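Local coordinates for periplasmic binding protein (Agrobacterium tumefaciens str. B6, PDB 5L9G) that binds the opine mannopine between two lobes in the periplasm and probably hands it to an ABC transporter for uptake, at residues A[79-84]-A[320-325]; A[115-120]-A[249-254]; A[157-162]-A[333-338]. One frame throughout, in Å; residues are numbered along the deposited sequence.

In the fold
From the N terminus, the chain first builds the sheet edge formed by strands 23-27, 52-56 and 76-80, and residues 79-84 take the end of strand 76-80 into helix 84-89. Contact 1 closes a long loop from here to 320-325, just at the start of the C-terminal helix. Within that loop lies contact 2, where residues 115-120 pair with 249-254. Strand 240-256 also neighbours strands 76-80 and 320-321, so contacts 1 and 2 share one sheet and both touch mannopine. Contact 3 crosses both: 157-162 falls between the two halves of contact 2, whereas 333-338 lies beyond 320-325. It packs helix 324-343 on the loop after strand 153-156, and Ile160 touches Ala82 and Val322 of contact 1.

Contact 1. Residues A[79-84]-A[320-325]; sequences IGIADE and YSVDPN. With MO0 (mannopine), chain C.
Ile81 and Val322 each hold one methyl between their own backbone N and carbonyl carbon, and those two methyls meet. In Ile81 this is CG2, because CG1 stands anti to the backbone N (chi1 -164°); in Val322 it is CG1 (chi1 63°). Ile81 CG2 lies 3.7 Å from Val322 CG1, the two side chains crossing at a slant. The other branches widen the patch: Val322 CG2 rests 3.9 Å from Ala82 CB, and Ile81 CG1 comes 4.1 Å from CG of the Pro324 ring. Pro324 also sits nearest in the backbone register, its CA 4.4 Å from that of Ala82. The side chains that join the two segments are apolar, with Ile81 O also against Pro324 CB; Phe115 and Thr251 extend this small greasy patch around Ile81, and Tyr178 around Val322.

The polar bonds lie beside the patch, not in it. After Asp323, which N-caps the C-terminal helix, Asn325 N donates to Asp323 OD1 over 3.0 Å, arriving well above the carboxylate plane. Ile81 and Ala82 sit in a tight turn, closed by Asp83 N on Gly80 O. This turn presents two groups to one hydroxyl of mannopine: Gly80 N donates to OAB at 2.8 Å and nearly straight (163°), while OAB in turn donates a hydrogen bond to Asp83 OD2 at 2.9 Å. The hydroxyl is therefore gripped as acceptor and as donor at once. Gln86 holds the second carboxylate oxygen of Asp83, which should fix the rotation of the group facing the sugar chain. A turn at the C-terminal end of a strand, leading into a helix and lining the cleft between the lobes, is consistent with the binding sites of periplasmic binding proteins; here it takes the sugar-derived end of mannopine.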
loop_
_atom_site.group_PDB
_atom_site.type_symbol
_atom_site.label_atom_id
_atom_site.label_comp_id
_atom_site.label_asym_id
_atom_site.label_seq_id
_atom_site.Cartn_x
_atom_site.Cartn_y
_atom_site.Cartn_z
ATOM N N ILE A 79 1.418 5.997 6.165
ATOM C CA ILE A 79 0.175 5.225 6.137
ATOM C C ILE A 79 -0.400 5.153 4.726
ATOM O O ILE A 79 0.031 5.901 3.838
ATOM C CB ILE A 79 -0.876 5.790 7.161
ATOM C CG1 ILE A 79 -1.255 7.266 6.849
ATOM C CG2 ILE A 79 -0.396 5.588 8.622
ATOM C CD1 ILE A 79 -2.558 7.796 7.566
ATOM N N GLY A 80 -1.379 4.268 4.532
ATOM C CA GLY A 80 -2.088 4.171 3.261
ATOM C C GLY A 80 -3.206 5.207 3.257
ATOM O O GLY A 80 -3.788 5.513 4.311
ATOM N N ILE A 81 -3.504 5.776 2.079
ATOM C CA ILE A 81 -4.551 6.798 1.928
ATOM C C ILE A 81 -5.905 6.351 2.504
ATOM O O ILE A 81 -6.677 7.200 2.964
ATOM C CB ILE A 81 -4.673 7.261 0.441
ATOM C CG1 ILE A 81 -5.470 8.587 0.312
ATOM C CG2 ILE A 81 -5.227 6.140 -0.471
ATOM C CD1 ILE A 81 -5.488 9.253 -1.090
ATOM N N ALA A 82 -6.214 5.042 2.428
ATOM C CA ALA A 82 -7.502 4.515 2.893
ATOM C C ALA A 82 -7.555 4.287 4.403
ATOM O O ALA A 82 -8.641 4.039 4.925
ATOM C CB ALA A 82 -7.887 3.259 2.113
ATOM N N ASP A 83 -6.399 4.385 5.120
ATOM C CA ASP A 83 -6.407 4.317 6.591
ATOM C C ASP A 83 -6.509 5.724 7.177
ATOM O O ASP A 83 -6.828 5.868 8.358
ATOM C CB ASP A 83 -5.136 3.625 7.138
ATOM C CG ASP A 83 -5.254 2.119 7.213
ATOM O OD1 ASP A 83 -6.394 1.615 7.350
ATOM O OD2 ASP A 83 -4.212 1.447 7.146
ATOM N N GLU A 84 -6.226 6.759 6.359
ATOM C CA GLU A 84 -6.269 8.158 6.788
ATOM C C GLU A 84 -7.648 8.565 7.380
ATOM O O GLU A 84 -7.652 9.144 8.468
ATOM C CB GLU A 84 -5.808 9.103 5.655
ATOM C CG GLU A 84 -5.741 10.572 6.062
ATOM C CD GLU A 84 -6.991 11.417 5.855
ATOM O OE1 GLU A 84 -7.017 12.525 6.427
ATOM O OE2 GLU A 84 -7.902 11.028 5.087
ATOM N N TYR A 320 -8.184 -0.296 -10.945
ATOM C CA TYR A 320 -9.227 0.575 -10.411
ATOM C C TYR A 320 -8.556 1.230 -9.187
ATOM O O TYR A 320 -7.688 0.604 -8.573
ATOM C CB TYR A 320 -10.508 -0.210 -10.039
ATOM C CG TYR A 320 -10.313 -1.064 -8.810
ATOM C CD1 TYR A 320 -9.603 -2.259 -8.875
ATOM C CD2 TYR A 320 -10.732 -0.620 -7.559
ATOM C CE1 TYR A 320 -9.340 -3.005 -7.733
ATOM C CE2 TYR A 320 -10.445 -1.341 -6.406
ATOM C CZ TYR A 320 -9.774 -2.548 -6.504
ATOM O OH TYR A 320 -9.489 -3.268 -5.376
ATOM N N SER A 321 -8.929 2.475 -8.859
ATOM C CA SER A 321 -8.331 3.178 -7.716
ATOM C C SER A 321 -8.991 2.811 -6.399
ATOM O O SER A 321 -10.214 2.633 -6.350
ATOM C CB SER A 321 -8.393 4.686 -7.912
ATOM O OG SER A 321 -7.470 5.125 -8.893
ATOM N N VAL A 322 -8.192 2.742 -5.311
ATOM C CA VAL A 322 -8.756 2.522 -3.966
ATOM C C VAL A 322 -9.726 3.690 -3.679
ATOM O O VAL A 322 -9.473 4.811 -4.130
ATOM C CB VAL A 322 -7.638 2.387 -2.876
ATOM C CG1 VAL A 322 -6.812 3.667 -2.740
ATOM C CG2 VAL A 322 -8.197 1.955 -1.517
ATOM N N ASP A 323 -10.824 3.434 -2.956
ATOM C CA ASP A 323 -11.751 4.499 -2.620
ATOM C C ASP A 323 -11.711 4.764 -1.125
ATOM O O ASP A 323 -12.313 4.009 -0.359
ATOM C CB ASP A 323 -13.189 4.207 -3.099
ATOM C CG ASP A 323 -14.174 5.360 -2.922
ATOM O OD1 ASP A 323 -13.769 6.423 -2.367
ATOM O OD2 ASP A 323 -15.339 5.197 -3.316
ATOM N N PRO A 324 -11.016 5.839 -0.694
ATOM C CA PRO A 324 -10.954 6.146 0.752
ATOM C C PRO A 324 -12.328 6.396 1.381
ATOM O O PRO A 324 -12.483 6.132 2.571
ATOM C CB PRO A 324 -10.061 7.383 0.831
ATOM C CG PRO A 324 -9.302 7.401 -0.461
ATOM C CD PRO A 324 -10.239 6.815 -1.484
ATOM N N ASN A 325 -13.321 6.879 0.595
ATOM C CA ASN A 325 -14.688 7.113 1.090
ATOM C C ASN A 325 -15.341 5.809 1.554
ATOM O O ASN A 325 -16.041 5.826 2.560
ATOM C CB ASN A 325 -15.550 7.820 0.042
ATOM C CG ASN A 325 -15.088 9.215 -0.329
ATOM O OD1 ASN A 325 -15.232 9.658 -1.473
ATOM N ND2 ASN A 325 -14.508 9.940 0.616
HETATM O OAB MO0 C . -1.564 2.537 6.776
HETATM C CAF MO0 C . -0.776 1.587 7.441
HETATM C CAG MO0 C . -0.253 0.495 6.526
HETATM O OAC MO0 C . -1.171 -0.540 6.452
HETATM C CAH MO0 C . 0.231 0.982 5.182
HETATM O OAM MO0 C . 1.182 1.972 5.311
HETATM C CAI MO0 C . 0.708 -0.108 4.222
HETATM O OAD MO0 C . 1.809 -0.789 4.744
HETATM C CAJ MO0 C . 0.949 0.417 2.836
HETATM O OAE MO0 C . -0.234 0.976 2.342
HETATM C CAK MO0 C . 1.540 -0.607 1.856
HETATM N N MO0 C . 2.715 -0.019 1.201
HETATM C CA MO0 C . 3.214 -0.840 0.071
HETATM C C MO0 C . 4.447 -1.605 0.490
HETATM O O MO0 C . 4.801 -1.588 1.688
HETATM C CB MO0 C . 3.475 -0.035 -1.180
HETATM C CG MO0 C . 4.758 0.764 -1.109
HETATM C CD MO0 C . 4.794 1.911 -2.057
HETATM O OE1 MO0 C . 5.506 1.747 -3.253
HETATM N NE2 MO0 C . 4.241 3.002 -1.841
HETATM O OXT MO0 C . 5.095 -2.321 -0.337
#

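Contact 2. Residues A[115-120]-A[249-254]. With MO0 (mannopine), chain C.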
loop_
_atom_site.group_PDB
_atom_site.type_symbol
_atom_site.label_atom_id
_atom_site.label_comp_id
_atom_site.label_asym_id
_atom_site.label_seq_id
_atom_site.Cartn_x
_atom_site.Cartn_y
_atom_site.Cartn_z
ATOM N N PHE A 115 -2.631 14.474 5.746
ATOM C CA PHE A 115 -1.871 13.487 4.978
ATOM C C PHE A 115 -1.333 14.089 3.694
ATOM O O PHE A 115 -2.063 14.809 2.996
ATOM C CB PHE A 115 -2.834 12.320 4.656
ATOM C CG PHE A 115 -2.400 11.224 3.705
ATOM C CD1 PHE A 115 -2.566 11.366 2.331
ATOM C CD2 PHE A 115 -1.894 10.024 4.189
ATOM C CE1 PHE A 115 -2.191 10.337 1.452
ATOM C CE2 PHE A 115 -1.540 8.993 3.315
ATOM C CZ PHE A 115 -1.708 9.154 1.952
ATOM N N VAL A 116 -0.074 13.757 3.368
ATOM C CA VAL A 116 0.598 14.172 2.134
ATOM C C VAL A 116 1.074 12.897 1.423
ATOM O O VAL A 116 1.903 12.161 1.971
ATOM C CB VAL A 116 1.768 15.187 2.341
ATOM C CG1 VAL A 116 2.418 15.537 1.005
ATOM C CG2 VAL A 116 1.295 16.460 3.035
ATOM N N ALA A 117 0.571 12.654 0.202
ATOM C CA ALA A 117 0.968 11.482 -0.592
ATOM C C ALA A 117 2.471 11.506 -0.890
ATOM O O ALA A 117 3.066 12.586 -1.033
ATOM C CB ALA A 117 0.196 11.451 -1.906
ATOM N N ASN A 118 3.094 10.321 -0.938
ATOM C CA ASN A 118 4.478 10.226 -1.359
ATOM C C ASN A 118 4.602 9.297 -2.594
ATOM O O ASN A 118 5.613 9.367 -3.293
ATOM C CB ASN A 118 5.443 9.808 -0.210
ATOM C CG ASN A 118 5.451 8.337 0.175
ATOM O OD1 ASN A 118 4.569 7.549 -0.168
ATOM N ND2 ASN A 118 6.493 7.907 0.870
ATOM N N SER A 119 3.586 8.434 -2.865
ATOM C CA SER A 119 3.682 7.481 -3.974
ATOM C C SER A 119 2.363 6.834 -4.347
ATOM O O SER A 119 1.409 6.846 -3.564
ATOM C CB SER A 119 4.655 6.349 -3.591
ATOM O OG SER A 119 4.176 5.669 -2.442
ATOM N N ASN A 120 2.346 6.235 -5.546
ATOM C CA ASN A 120 1.314 5.337 -6.034
ATOM C C ASN A 120 1.977 3.964 -6.174
ATOM O O ASN A 120 3.159 3.865 -6.530
ATOM C CB ASN A 120 0.681 5.772 -7.353
ATOM C CG ASN A 120 -0.157 7.009 -7.183
ATOM O OD1 ASN A 120 -1.121 7.051 -6.410
ATOM N ND2 ASN A 120 0.241 8.069 -7.838
ATOM N N LEU A 249 -5.019 0.393 -7.567
ATOM C CA LEU A 249 -4.065 1.507 -7.598
ATOM C C LEU A 249 -4.186 2.234 -6.265
ATOM O O LEU A 249 -5.234 2.817 -5.958
ATOM C CB LEU A 249 -4.380 2.426 -8.810
ATOM C CG LEU A 249 -3.569 3.731 -8.965
ATOM C CD1 LEU A 249 -2.087 3.457 -9.044
ATOM C CD2 LEU A 249 -4.017 4.490 -10.212
ATOM N N GLY A 250 -3.146 2.106 -5.450
ATOM C CA GLY A 250 -3.115 2.704 -4.123
ATOM C C GLY A 250 -2.279 3.952 -4.059
ATOM O O GLY A 250 -1.534 4.264 -4.995
ATOM N N THR A 251 -2.388 4.647 -2.927
ATOM C CA THR A 251 -1.617 5.842 -2.619
ATOM C C THR A 251 -1.087 5.726 -1.197
ATOM O O THR A 251 -1.851 5.472 -0.265
ATOM C CB THR A 251 -2.464 7.123 -2.821
ATOM O OG1 THR A 251 -2.975 7.146 -4.150
ATOM C CG2 THR A 251 -1.667 8.402 -2.567
ATOM N N ASP A 252 0.223 5.873 -1.034
ATOM C CA ASP A 252 0.833 5.904 0.298
ATOM C C ASP A 252 1.236 7.338 0.560
ATOM O O ASP A 252 1.435 8.120 -0.378
ATOM C CB ASP A 252 2.057 4.981 0.383
ATOM C CG ASP A 252 1.748 3.554 0.799
ATOM O OD1 ASP A 252 0.651 3.320 1.371
ATOM O OD2 ASP A 252 2.604 2.681 0.581
ATOM N N GLY A 253 1.394 7.671 1.827
ATOM C CA GLY A 253 1.775 9.019 2.193
ATOM C C GLY A 253 2.123 9.123 3.642
ATOM O O GLY A 253 2.220 8.101 4.331
ATOM N N TYR A 254 2.315 10.368 4.098
ATOM C CA TYR A 254 2.769 10.662 5.453
ATOM C C TYR A 254 1.764 11.462 6.256
ATOM O O TYR A 254 1.087 12.351 5.724
ATOM C CB TYR A 254 4.093 11.435 5.428
ATOM C CG TYR A 254 5.243 10.688 4.780
ATOM C CD1 TYR A 254 5.756 9.527 5.352
ATOM C CD2 TYR A 254 5.812 11.138 3.592
ATOM C CE1 TYR A 254 6.828 8.843 4.773
ATOM C CE2 TYR A 254 6.873 10.450 2.992
ATOM C CZ TYR A 254 7.380 9.307 3.591
ATOM O OH TYR A 254 8.419 8.622 2.999
HETATM O OAB MO0 C . -1.564 2.537 6.776
HETATM C CAF MO0 C . -0.776 1.587 7.441
HETATM C CAG MO0 C . -0.253 0.495 6.526
HETATM O OAC MO0 C . -1.171 -0.540 6.452
HETATM C CAH MO0 C . 0.231 0.982 5.182
HETATM O OAM MO0 C . 1.182 1.972 5.311
HETATM C CAI MO0 C . 0.708 -0.108 4.222
HETATM O OAD MO0 C . 1.809 -0.789 4.744
HETATM C CAJ MO0 C . 0.949 0.417 2.836
HETATM O OAE MO0 C . -0.234 0.976 2.342
HETATM C CAK MO0 C . 1.540 -0.607 1.856
HETATM N N MO0 C . 2.715 -0.019 1.201
HETATM C CA MO0 C . 3.214 -0.840 0.071
HETATM C C MO0 C . 4.447 -1.605 0.490
HETATM O O MO0 C . 4.801 -1.588 1.688
HETATM C CB MO0 C . 3.475 -0.035 -1.180
HETATM C CG MO0 C . 4.758 0.764 -1.109
HETATM C CD MO0 C . 4.794 1.911 -2.057
HETATM O OE1 MO0 C . 5.506 1.747 -3.253
HETATM N NE2 MO0 C . 4.241 3.002 -1.841
HETATM O OXT MO0 C . 5.095 -2.321 -0.337
#
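Phe115 brings the far end of its ring against the Gly253 backbone: CZ comes within 3.4 Å of Gly253 N, at a slant to the ring. Gly253 has no side chain, and the two backbones close in until its CA is 3.8 Å from that of Ala117. Beside them, Thr251 turns CG2 to Ala117 CB, 3.6 Å away.

At the next step the register slips. Both Asn118 N and Ser119 N point at Asp252 O, the first at 2.8 Å, the second in a weak bond. This classic beta bulge brings Ser119 opposite Asp252, with their side chains on the same face of the sheet. The Ser119 hydroxyl stands between its backbone N and carbonyl carbon (chi1 61°), where OG accepts from the amide NE2 of mannopine over 2.7 Å. Asp252 reaches the same amide by a different torsion, its CG anti to the carbonyl carbon and beside the backbone N (chi1 -89°). Its OD2 accepts two hydrogen bonds from the ligand: one from that NE2 at 2.9 Å and one from the amine N at 2.8 Å. Asp252 OD1 is 2.7 Å from the ligand oxygen OAE. One carboxylate thus spans the junction of sugar chain and glutamine part, and its negative charge would probably favour a protonated amine.

Asn118 crosses the Tyr254 ring at about a right angle, amide and ring planes 76° apart; Tyr254 OH is hydrogen-bonded to Trp41 NE1. In the backbone, Tyr254 pairs with Val116, an antiparallel hydrogen-bonded pair.

The two strands are long. Strand 240-256 pairs here with strand 76-80 of one lobe, and strand 115-128 pairs with strand 222-226 in the other, consistent with the pair of hinge strands typical of two-lobed solute-binding proteins.

Contact 3. Residues A[157-162]-A[333-338]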
loop_
_atom_site.group_PDB
_atom_site.type_symbol
_atom_site.label_atom_id
_atom_site.label_comp_id
_atom_site.label_asym_id
_atom_site.label_seq_id
_atom_site.Cartn_x
_atom_site.Cartn_y
_atom_site.Cartn_z
ATOM N N ASN A 157 -2.980 -9.950 5.791
ATOM C CA ASN A 157 -3.767 -10.156 7.007
ATOM C C ASN A 157 -4.582 -8.888 7.358
ATOM O O ASN A 157 -5.185 -8.819 8.435
ATOM C CB ASN A 157 -2.889 -10.621 8.198
ATOM C CG ASN A 157 -2.030 -9.526 8.748
ATOM O OD1 ASN A 157 -1.670 -8.588 8.030
ATOM N ND2 ASN A 157 -1.734 -9.594 10.046
ATOM N N GLN A 158 -4.520 -7.859 6.490
ATOM C CA GLN A 158 -5.314 -6.625 6.634
ATOM C C GLN A 158 -6.229 -6.521 5.399
ATOM O O GLN A 158 -5.884 -7.096 4.356
ATOM C CB GLN A 158 -4.441 -5.394 6.848
ATOM C CG GLN A 158 -3.687 -5.444 8.173
ATOM C CD GLN A 158 -2.901 -4.194 8.398
ATOM O OE1 GLN A 158 -1.660 -4.192 8.433
ATOM N NE2 GLN A 158 -3.612 -3.104 8.545
ATOM N N PRO A 159 -7.406 -5.859 5.504
ATOM C CA PRO A 159 -8.415 -5.973 4.427
ATOM C C PRO A 159 -8.334 -5.068 3.207
ATOM O O PRO A 159 -9.002 -5.405 2.229
ATOM C CB PRO A 159 -9.739 -5.710 5.166
ATOM C CG PRO A 159 -9.378 -4.794 6.255
ATOM C CD PRO A 159 -7.990 -5.216 6.711
ATOM N N ILE A 160 -7.613 -3.930 3.241
ATOM C CA ILE A 160 -7.567 -3.023 2.067
ATOM C C ILE A 160 -7.011 -3.746 0.831
ATOM O O ILE A 160 -5.893 -4.240 0.853
ATOM C CB ILE A 160 -6.874 -1.662 2.345
ATOM C CG1 ILE A 160 -7.684 -0.873 3.427
ATOM C CG2 ILE A 160 -6.755 -0.841 1.036
ATOM C CD1 ILE A 160 -6.919 0.284 4.104
ATOM N N GLY A 161 -7.838 -3.829 -0.208
ATOM C CA GLY A 161 -7.489 -4.524 -1.449
ATOM C C GLY A 161 -7.984 -5.959 -1.465
ATOM O O GLY A 161 -8.242 -6.507 -2.537
ATOM N N MET A 162 -8.161 -6.573 -0.276
ATOM C CA MET A 162 -8.621 -7.967 -0.134
ATOM C C MET A 162 -10.138 -8.106 -0.297
ATOM O O MET A 162 -10.593 -9.033 -0.977
ATOM C CB MET A 162 -8.135 -8.581 1.197
ATOM C CG MET A 162 -6.628 -8.378 1.459
ATOM S SD MET A 162 -5.586 -9.212 0.211
ATOM C CE MET A 162 -4.700 -7.844 -0.455
ATOM N N TRP A 333 -16.211 -2.549 10.092
ATOM C CA TRP A 333 -16.906 -3.756 9.626
ATOM C C TRP A 333 -15.889 -4.672 8.927
ATOM O O TRP A 333 -15.846 -5.871 9.200
ATOM C CB TRP A 333 -18.051 -3.412 8.628
ATOM C CG TRP A 333 -18.494 -4.604 7.817
ATOM C CD1 TRP A 333 -19.338 -5.596 8.227
ATOM C CD2 TRP A 333 -17.995 -5.005 6.530
ATOM N NE1 TRP A 333 -19.411 -6.581 7.269
ATOM C CE2 TRP A 333 -18.607 -6.238 6.211
ATOM C CE3 TRP A 333 -17.124 -4.419 5.589
ATOM C CZ2 TRP A 333 -18.354 -6.906 5.010
ATOM C CZ3 TRP A 333 -16.838 -5.104 4.424
ATOM C CH2 TRP A 333 -17.447 -6.331 4.141
ATOM N N ALA A 334 -15.129 -4.103 7.975
ATOM C CA ALA A 334 -14.146 -4.829 7.171
ATOM C C ALA A 334 -13.069 -5.513 8.007
ATOM O O ALA A 334 -12.820 -6.699 7.795
ATOM C CB ALA A 334 -13.545 -3.916 6.122
ATOM N N SER A 335 -12.513 -4.810 9.011
ATOM C CA SER A 335 -11.493 -5.358 9.912
ATOM C C SER A 335 -12.006 -6.589 10.667
ATOM O O SER A 335 -11.367 -7.639 10.597
ATOM C CB SER A 335 -11.014 -4.295 10.900
ATOM O OG SER A 335 -10.300 -3.282 10.211
ATOM N N GLU A 336 -13.175 -6.471 11.339
ATOM C CA GLU A 336 -13.790 -7.559 12.095
ATOM C C GLU A 336 -14.183 -8.754 11.213
ATOM O O GLU A 336 -13.847 -9.885 11.556
ATOM C CB GLU A 336 -14.983 -7.046 12.948
ATOM C CG GLU A 336 -15.770 -8.143 13.653
ATOM C CD GLU A 336 -16.729 -7.668 14.723
ATOM O OE1 GLU A 336 -17.943 -7.556 14.435
ATOM O OE2 GLU A 336 -16.268 -7.431 15.862
ATOM N N ALA A 337 -14.909 -8.517 10.096
ATOM C CA ALA A 337 -15.334 -9.596 9.209
ATOM C C ALA A 337 -14.138 -10.347 8.588
ATOM O O ALA A 337 -14.155 -11.580 8.510
ATOM C CB ALA A 337 -16.248 -9.050 8.125
ATOM N N TYR A 338 -13.087 -9.607 8.180
ATOM C CA TYR A 338 -11.897 -10.220 7.579
ATOM C C TYR A 338 -11.081 -10.991 8.636
ATOM O O TYR A 338 -10.612 -12.089 8.340
ATOM C CB TYR A 338 -11.073 -9.181 6.826
ATOM C CG TYR A 338 -9.994 -9.751 5.927
ATOM C CD1 TYR A 338 -10.307 -10.664 4.919
ATOM C CD2 TYR A 338 -8.675 -9.319 6.031
ATOM C CE1 TYR A 338 -9.323 -11.168 4.067
ATOM C CE2 TYR A 338 -7.684 -9.809 5.179
ATOM C CZ TYR A 338 -8.016 -10.723 4.189
ATOM O OH TYR A 338 -7.043 -11.178 3.332
#
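The loop that leads from strand 153-156 into helix 162-169, a strand-to-helix connection of an alpha/beta lobe, is packed by Pro159 and Met162 against Ala334 and Tyr338 of the long C-terminal helix. This is structural packing of helix on loop, built around one aromatic ring. Tyr338 has CG anti to the backbone N (chi1 -167°), which sends the ring off the helix and alongside the loop backbone. There it meets peptide atoms as much as side chains: Gln158 N lies at the ring edge, in its plane, and Gln158 O is 3.4 Å from CE2. Pro159 packs on the ring near where it joins the tyrosine CB, with Pro159 CB 3.9 Å from Tyr338 CD2. Farther round the proline, CG reaches the preceding turn of the helix, 4.3 Å from Ala334 CB. Trp327, on the same helix, also touches both Pro159 and Ala334.

Gln158 and Ile160 start out away from the helix. The first brings its side chain to about 4 Å from mannopine at the nearest atoms, and the second packs on Ala82 and Asp83, so the loop has the C-terminal helix behind it and the binding cleft before it. Between Pro159 and Met162 the chain makes a turn, Met162 N bonding to Pro159 O at 2.9 Å. Gly161, with phi at +95°, is the N-cap of helix 162-169, and its N is hydrogen-bonded to Glu164 OE2.

Met162 closes the far end of the ring. Its CB is 3.7 Å from Tyr338 CZ, and the bend at chi2 turns the sulfur aside, SD lying 4.0 Å from Tyr338 OH. The phenol oxygen is hydrogen-bonded to the backbone O of Trp156, and Met162 CG lies 3.4 Å from that same OH of Tyr338.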